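Molybdopterin-guanine dinucleotide biosynthesis protein A (MobA) (Archaeoglobus fulgidus, PDB 3NGW) probably acts as a GTP-binding nucleotidyltransferase that attaches a guanine nucleotide during molybdenum cofactor biosynthesis. Local coordinates at residues Val5-Val10 against Lys27-Val32; Met16-Val21 against Ala89-Pro94; Trp31-Tyr36 against Tyr58-Ile63. All blocks are in the same frame, centred on the assembly; numbering follows the deposited sequence.

Contact 1 of 3, residues Val5-Val10 against Lys27-Val32; sequences VLVGGV and KLIEWV
V5 lays its CG1 methyl across the beta-branch of V32, and that single methyl makes both of the closest approaches: V5 CG1 lies 4.1 Å from V32 CB and 4.2 Å from V32 CG2. The first torsion accounts for it, because CG1 stands opposite the backbone N of V5 (chi1 -173°), and the CB of each valine is directed at the partner segment. Two residues further on, V7 repeats the theme with the helix residue one turn earlier, V7 CG1 coming to 4.2 Å from I29 CD1. Here I29 does the reaching: its CB is not aimed at the opposing segment, but CG1 extends opposite the backbone N (chi1 -178°) and chi2 of 61° turns the terminal methyl onto V7. The pairing of V5 with V32 and of V7 with I29 runs antiparallel, the CA atoms of V5 and V32 being 7.8 Å apart and those of V7 and I29 7.6 Å. All four residues are buried and the interaction is purely apolar. It sits at the start of the glycine-rich signature loop that, as in other MobA-like GT-A transferases, probably helps form the nucleotide site. Backbone bonds from V5 to V42 and V44, and from L6 to A89 and I91, place strand 2-6 between strands 40-44 and 86-90; helix 28-36 covers it as the helix of a beta-alpha-beta crossover leading to 40-44, whose F43 touches both V5 and V32.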
# COMPACT_ATOMS: atom_id res chain seq x y z
N VAL A 5 -1.38 -3.65 3.83
CA VAL A 5 -2.30 -2.80 3.07
C VAL A 5 -2.56 -1.50 3.83
O VAL A 5 -3.04 -1.52 4.97
CB VAL A 5 -3.63 -3.54 2.81
CG1 VAL A 5 -4.53 -2.71 1.88
CG2 VAL A 5 -3.35 -4.91 2.18
N LEU A 6 -2.22 -0.38 3.21
CA LEU A 6 -2.40 0.93 3.83
C LEU A 6 -3.84 1.40 3.58
O LEU A 6 -4.19 1.75 2.45
CB LEU A 6 -1.40 1.94 3.24
CG LEU A 6 0.08 1.57 3.29
CD1 LEU A 6 0.89 2.66 2.60
CD2 LEU A 6 0.54 1.41 4.73
N VAL A 7 -4.66 1.42 4.63
CA VAL A 7 -6.06 1.81 4.51
C VAL A 7 -6.45 3.03 5.36
O VAL A 7 -7.64 3.30 5.55
CB VAL A 7 -7.02 0.65 4.90
CG1 VAL A 7 -6.60 -0.63 4.19
CG2 VAL A 7 -7.03 0.45 6.41
N GLY A 8 -5.46 3.76 5.85
CA GLY A 8 -5.74 4.92 6.66
C GLY A 8 -6.00 6.18 5.87
O GLY A 8 -6.26 7.25 6.43
N GLY A 9 -5.92 6.06 4.55
CA GLY A 9 -6.15 7.20 3.70
C GLY A 9 -7.52 7.82 3.90
O GLY A 9 -8.54 7.13 3.88
N VAL A 10 -7.55 9.13 4.10
CA VAL A 10 -8.80 9.83 4.28
C VAL A 10 -9.15 10.48 2.93
O VAL A 10 -8.44 11.36 2.45
CB VAL A 10 -8.69 10.92 5.38
CG1 VAL A 10 -7.48 11.81 5.13
CG2 VAL A 10 -9.97 11.74 5.42
N LYS A 27 -17.69 -2.01 -1.03
CA LYS A 27 -16.80 -1.03 -0.42
C LYS A 27 -15.34 -1.33 -0.76
O LYS A 27 -14.98 -2.48 -0.99
CB LYS A 27 -16.98 -1.03 1.09
CG LYS A 27 -18.35 -0.57 1.55
CD LYS A 27 -18.40 -0.47 3.07
CE LYS A 27 -19.75 0.02 3.55
NZ LYS A 27 -19.81 0.19 5.03
N LEU A 28 -14.50 -0.30 -0.78
CA LEU A 28 -13.10 -0.53 -1.09
C LEU A 28 -12.41 -1.40 -0.07
O LEU A 28 -11.56 -2.21 -0.42
CB LEU A 28 -12.34 0.79 -1.22
CG LEU A 28 -12.40 1.43 -2.60
CD1 LEU A 28 -11.57 2.70 -2.59
CD2 LEU A 28 -11.89 0.46 -3.66
N ILE A 29 -12.77 -1.25 1.20
CA ILE A 29 -12.15 -2.08 2.22
C ILE A 29 -12.45 -3.56 1.99
O ILE A 29 -11.60 -4.41 2.23
CB ILE A 29 -12.59 -1.69 3.64
CG1 ILE A 29 -11.86 -2.56 4.66
CG2 ILE A 29 -14.10 -1.81 3.78
CD1 ILE A 29 -10.33 -2.40 4.63
N GLU A 30 -13.65 -3.87 1.49
CA GLU A 30 -14.00 -5.26 1.24
C GLU A 30 -13.26 -5.77 0.00
O GLU A 30 -13.00 -6.96 -0.13
CB GLU A 30 -15.51 -5.40 1.09
CG GLU A 30 -16.24 -4.71 2.23
CD GLU A 30 -17.73 -4.97 2.28
OE1 GLU A 30 -18.36 -5.17 1.21
OE2 GLU A 30 -18.28 -4.95 3.41
N TRP A 31 -12.92 -4.85 -0.90
CA TRP A 31 -12.17 -5.22 -2.09
C TRP A 31 -10.79 -5.74 -1.72
O TRP A 31 -10.40 -6.82 -2.17
CB TRP A 31 -12.00 -4.01 -3.00
CG TRP A 31 -13.02 -3.90 -4.08
CD1 TRP A 31 -14.30 -3.44 -3.98
CD2 TRP A 31 -12.83 -4.25 -5.46
NE1 TRP A 31 -14.93 -3.49 -5.21
CE2 TRP A 31 -14.05 -3.98 -6.13
CE3 TRP A 31 -11.75 -4.78 -6.19
CZ2 TRP A 31 -14.21 -4.21 -7.50
CZ3 TRP A 31 -11.92 -5.01 -7.56
CH2 TRP A 31 -13.14 -4.73 -8.20
N VAL A 32 -10.05 -4.98 -0.92
CA VAL A 32 -8.70 -5.38 -0.52
C VAL A 32 -8.71 -6.52 0.50
O VAL A 32 -7.79 -7.32 0.55
CB VAL A 32 -7.88 -4.16 0.03
CG1 VAL A 32 -7.72 -3.12 -1.07
CG2 VAL A 32 -8.57 -3.55 1.25

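Contact 2 of 3, residues Met16-Val21 against Ala89-Pro94; sequences MEKTEV and AAIDMP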
# COMPACT_ATOMS: atom_id res chain seq x y z
N MSE A 16 -15.20 11.34 1.49
CA MSE A 16 -15.57 10.16 2.25
C MSE A 16 -14.37 9.23 2.42
O MSE A 16 -13.52 9.14 1.53
CB MSE A 16 -16.69 9.40 1.54
CG MSE A 16 -16.30 8.80 0.21
SE MSE A 16 -17.66 7.61 -0.46
CE MSE A 16 -18.49 8.82 -1.73
N GLU A 17 -14.30 8.55 3.56
CA GLU A 17 -13.19 7.65 3.82
C GLU A 17 -13.03 6.64 2.70
O GLU A 17 -14.01 6.10 2.20
CB GLU A 17 -13.38 6.94 5.16
CG GLU A 17 -13.12 7.84 6.35
CD GLU A 17 -13.25 7.12 7.66
OE1 GLU A 17 -12.54 6.12 7.88
OE2 GLU A 17 -14.07 7.56 8.49
N LYS A 18 -11.79 6.40 2.31
CA LYS A 18 -11.51 5.49 1.23
C LYS A 18 -12.15 4.12 1.38
O LYS A 18 -12.66 3.54 0.42
CB LYS A 18 -10.00 5.31 1.07
CG LYS A 18 -9.50 5.62 -0.32
CD LYS A 18 -9.41 7.11 -0.54
CE LYS A 18 -8.60 7.40 -1.78
NZ LYS A 18 -7.91 8.71 -1.66
N THR A 19 -12.13 3.59 2.60
CA THR A 19 -12.69 2.28 2.88
C THR A 19 -14.16 2.17 2.53
O THR A 19 -14.64 1.12 2.08
CB THR A 19 -12.51 1.92 4.37
OG1 THR A 19 -13.15 2.90 5.19
CG2 THR A 19 -11.04 1.86 4.73
N GLU A 20 -14.88 3.27 2.70
CA GLU A 20 -16.30 3.30 2.43
C GLU A 20 -16.70 3.51 0.97
O GLU A 20 -17.86 3.32 0.61
CB GLU A 20 -16.96 4.35 3.33
CG GLU A 20 -16.63 4.16 4.81
CD GLU A 20 -16.71 2.69 5.26
OE1 GLU A 20 -17.77 2.07 5.08
OE2 GLU A 20 -15.70 2.17 5.78
N VAL A 21 -15.74 3.90 0.13
CA VAL A 21 -16.02 4.13 -1.28
C VAL A 21 -16.64 2.89 -1.93
O VAL A 21 -16.15 1.77 -1.75
CB VAL A 21 -14.73 4.49 -2.05
CG1 VAL A 21 -15.03 4.69 -3.52
CG2 VAL A 21 -14.11 5.74 -1.45
N ALA A 89 0.84 -2.10 -0.24
CA ALA A 89 -0.15 -1.85 -1.26
C ALA A 89 -1.16 -0.91 -0.61
O ALA A 89 -1.64 -1.17 0.49
CB ALA A 89 -0.82 -3.13 -1.68
N ALA A 90 -1.46 0.19 -1.28
CA ALA A 90 -2.42 1.13 -0.73
C ALA A 90 -3.82 0.73 -1.18
O ALA A 90 -4.00 0.16 -2.26
CB ALA A 90 -2.09 2.53 -1.19
N ILE A 91 -4.80 1.02 -0.34
CA ILE A 91 -6.18 0.72 -0.64
C ILE A 91 -6.62 1.53 -1.85
O ILE A 91 -7.58 1.18 -2.52
CB ILE A 91 -7.08 1.10 0.55
CG1 ILE A 91 -8.50 0.57 0.32
CG2 ILE A 91 -7.12 2.61 0.71
CD1 ILE A 91 -9.38 0.66 1.56
N ASP A 92 -5.89 2.62 -2.13
CA ASP A 92 -6.19 3.49 -3.26
C ASP A 92 -6.08 2.76 -4.59
O ASP A 92 -6.60 3.22 -5.61
CB ASP A 92 -5.25 4.70 -3.27
CG ASP A 92 -5.25 5.46 -1.96
OD1 ASP A 92 -4.87 4.87 -0.92
OD2 ASP A 92 -5.62 6.66 -1.96
N MSE A 93 -5.39 1.62 -4.59
CA MSE A 93 -5.22 0.81 -5.79
C MSE A 93 -5.99 -0.50 -5.58
O MSE A 93 -5.44 -1.47 -5.08
CB MSE A 93 -3.73 0.54 -6.02
CG MSE A 93 -2.94 1.78 -6.45
SE MSE A 93 -1.01 1.57 -6.46
CE MSE A 93 -0.60 2.44 -4.77
N PRO A 94 -7.28 -0.53 -5.95
CA PRO A 94 -8.12 -1.72 -5.79
C PRO A 94 -7.96 -2.81 -6.85
O PRO A 94 -8.49 -3.91 -6.68
CB PRO A 94 -9.52 -1.14 -5.81
CG PRO A 94 -9.38 -0.12 -6.88
CD PRO A 94 -8.08 0.58 -6.49
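K18 spans the contact with its whole length, folding over I91 before its amine meets D92. Its CB and CG each lie 4.0 Å from I91 CG2; a bend at chi2 (78°) then steers the chain toward the carboxylate. K18 NZ and D92 OD2 form a salt bridge at 3.1 Å, but K18 CE is equally near that oxygen, so the terminal C-N bond lies side-on to it and the hydrogen bond is weak. Putting an alanine here would probably leave D92 OD2 without its cationic mate and open a gap beside I91 CG2. I91 also sends CD1 to T19 CG2, at 3.8 Å. I91 and D92 are the central residues of a type I turn, closed by M93 N to A90 O at 3.1 Å. K18 ends the glycine-rich GGxGxRxGxxK signature and D92 opens an Asp-Met-Pro motif; their meeting probably belongs to the metal-nucleotide site, as in other MobA-like GT-A transferases. D184, about 7 Å from K18 between side chains, binds calcium in a crystal of this protein, though the ion is not bound to this chain in the model. The turn leaves strand 86-90, where I91 still pairs with L6 and D92 bonds through its backbone to I179, while the 3-10 segment 18-20 rests through T19 on I29 of helix 28-36.

Contact 3 of 3, residues Trp31-Tyr36 against Tyr58-Ile63; sequences WVLEKY and YEAEFI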
# COMPACT_ATOMS: atom_id res chain seq x y z
N TRP A 31 -12.92 -4.85 -0.90
CA TRP A 31 -12.17 -5.22 -2.09
C TRP A 31 -10.79 -5.74 -1.72
O TRP A 31 -10.40 -6.82 -2.17
CB TRP A 31 -12.00 -4.01 -3.00
CG TRP A 31 -13.02 -3.90 -4.08
CD1 TRP A 31 -14.30 -3.44 -3.98
CD2 TRP A 31 -12.83 -4.25 -5.46
NE1 TRP A 31 -14.93 -3.49 -5.21
CE2 TRP A 31 -14.05 -3.98 -6.13
CE3 TRP A 31 -11.75 -4.78 -6.19
CZ2 TRP A 31 -14.21 -4.21 -7.50
CZ3 TRP A 31 -11.92 -5.01 -7.56
CH2 TRP A 31 -13.14 -4.73 -8.20
N VAL A 32 -10.05 -4.98 -0.92
CA VAL A 32 -8.70 -5.38 -0.52
C VAL A 32 -8.71 -6.52 0.50
O VAL A 32 -7.79 -7.32 0.55
CB VAL A 32 -7.88 -4.16 0.03
CG1 VAL A 32 -7.72 -3.12 -1.07
CG2 VAL A 32 -8.57 -3.55 1.25
N LEU A 33 -9.78 -6.60 1.29
CA LEU A 33 -9.93 -7.66 2.27
C LEU A 33 -9.91 -8.98 1.51
O LEU A 33 -9.11 -9.86 1.80
CB LEU A 33 -11.25 -7.47 3.02
CG LEU A 33 -11.28 -7.32 4.55
CD1 LEU A 33 -10.00 -6.73 5.08
CD2 LEU A 33 -12.48 -6.45 4.94
N GLU A 34 -10.79 -9.10 0.51
CA GLU A 34 -10.88 -10.30 -0.33
C GLU A 34 -9.60 -10.61 -1.06
O GLU A 34 -9.13 -11.74 -1.05
CB GLU A 34 -11.97 -10.13 -1.40
CG GLU A 34 -13.38 -10.32 -0.93
CD GLU A 34 -14.40 -10.00 -2.03
OE1 GLU A 34 -14.16 -10.37 -3.20
OE2 GLU A 34 -15.44 -9.40 -1.71
N LYS A 35 -9.05 -9.59 -1.72
CA LYS A 35 -7.84 -9.73 -2.52
C LYS A 35 -6.58 -10.19 -1.79
O LYS A 35 -5.79 -10.95 -2.34
CB LYS A 35 -7.56 -8.40 -3.25
CG LYS A 35 -6.28 -8.39 -4.06
CD LYS A 35 -5.95 -7.02 -4.64
CE LYS A 35 -6.79 -6.67 -5.86
NZ LYS A 35 -8.21 -6.45 -5.50
N TYR A 36 -6.42 -9.76 -0.54
CA TYR A 36 -5.23 -10.08 0.24
C TYR A 36 -5.42 -11.08 1.36
O TYR A 36 -4.47 -11.39 2.08
CB TYR A 36 -4.65 -8.78 0.82
CG TYR A 36 -4.30 -7.74 -0.22
CD1 TYR A 36 -3.27 -7.96 -1.15
CD2 TYR A 36 -5.03 -6.56 -0.32
CE1 TYR A 36 -2.98 -7.02 -2.14
CE2 TYR A 36 -4.76 -5.62 -1.31
CZ TYR A 36 -3.73 -5.85 -2.22
OH TYR A 36 -3.48 -4.93 -3.21
N TYR A 58 -14.82 -6.48 10.50
CA TYR A 58 -14.20 -7.59 9.79
C TYR A 58 -13.17 -8.32 10.65
O TYR A 58 -12.46 -7.70 11.44
CB TYR A 58 -13.51 -7.07 8.54
CG TYR A 58 -14.38 -6.14 7.72
CD1 TYR A 58 -15.46 -6.63 7.01
CD2 TYR A 58 -14.11 -4.78 7.65
CE1 TYR A 58 -16.26 -5.78 6.25
CE2 TYR A 58 -14.91 -3.92 6.89
CZ TYR A 58 -15.97 -4.43 6.20
OH TYR A 58 -16.78 -3.61 5.45
N GLU A 59 -13.09 -9.63 10.47
CA GLU A 59 -12.13 -10.46 11.18
C GLU A 59 -10.84 -10.45 10.37
O GLU A 59 -10.67 -11.26 9.46
CB GLU A 59 -12.66 -11.88 11.26
CG GLU A 59 -11.97 -12.77 12.25
CD GLU A 59 -12.65 -12.75 13.60
OE1 GLU A 59 -12.61 -11.68 14.27
OE2 GLU A 59 -13.25 -13.78 14.00
N ALA A 60 -9.94 -9.51 10.68
CA ALA A 60 -8.66 -9.39 9.99
C ALA A 60 -7.70 -8.72 10.96
O ALA A 60 -8.12 -8.24 12.00
CB ALA A 60 -8.80 -8.56 8.72
N GLU A 61 -6.42 -8.70 10.62
CA GLU A 61 -5.42 -8.09 11.49
C GLU A 61 -5.27 -6.59 11.18
O GLU A 61 -4.70 -6.21 10.16
CB GLU A 61 -4.09 -8.83 11.28
CG GLU A 61 -2.91 -8.32 12.10
CD GLU A 61 -2.62 -9.16 13.34
OE1 GLU A 61 -3.52 -9.29 14.19
OE2 GLU A 61 -1.49 -9.68 13.46
N PHE A 62 -5.79 -5.73 12.06
CA PHE A 62 -5.68 -4.29 11.89
C PHE A 62 -4.69 -3.71 12.86
O PHE A 62 -4.85 -3.84 14.07
CB PHE A 62 -7.04 -3.60 12.08
CG PHE A 62 -8.06 -3.98 11.07
CD1 PHE A 62 -9.06 -4.89 11.38
CD2 PHE A 62 -8.00 -3.46 9.78
CE1 PHE A 62 -10.00 -5.29 10.44
CE2 PHE A 62 -8.93 -3.85 8.82
CZ PHE A 62 -9.94 -4.78 9.15
N ILE A 63 -3.66 -3.05 12.33
CA ILE A 63 -2.63 -2.46 13.16
C ILE A 63 -2.52 -0.95 12.91
O ILE A 63 -3.19 -0.40 12.03
CB ILE A 63 -1.27 -3.16 12.90
CG1 ILE A 63 -0.83 -2.95 11.44
CG2 ILE A 63 -1.42 -4.66 13.15
CD1 ILE A 63 0.57 -3.45 11.15
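The Y58 ring carries the L33 CD2 methyl over one face, and its phenol oxygen, at the far end, is hydrogen-bonded to E30 OE2 one turn earlier on the same helix as L33. The methyl makes a CH-pi contact, 3.6 Å from L33 CD2 to the ring centroid and 19° off the normal. It is displaced toward the root of the ring: L33 CD2 is 3.4 Å from Y58 CG but 4.1 Å from Y58 CE1. The two side chains cross at about a right angle, and the CG-CD2 bond of L33 points roughly at the ring centroid. Its other methyl, L33 CD1, lies 4.2 Å from A60 CB, and the two methyls thus divide between the Y58 ring and A60. Both torsions of L33 depart from staggered values (chi1 -122°), which makes the exact placement of these methyls less certain. This is packing toward the surface, distant from the annotated sites. It ties helix 28-36 to the connection entering outer strand 62-63, with F43 of the intervening strand 40-44 lying against both L33 and A60; F62 turns onto helix 48-55.

Contacts 1 and 3 both use helix 28-36, sharing W31 and V32, whereas contact 2 only touches it, through T19 on I29 and P94 on L28. The centres of contacts 1 and 2 are about 4 Å apart, those of 1 and 3 about 8 Å, and those of 2 and 3 about 12 Å. Contacts 1 and 2 reach adjacent strands, 2-6 and 86-90, and are joined by the K27-E20 salt bridge. Along the chain, the segments of contacts 1 and 2 alternate, and contact 3 is nested within the loop closed by contact 2. One short helix thus connects the loops probably near the nucleotide site to one of the outermost strands, 62-63, in a Rossmann-like GT-A core.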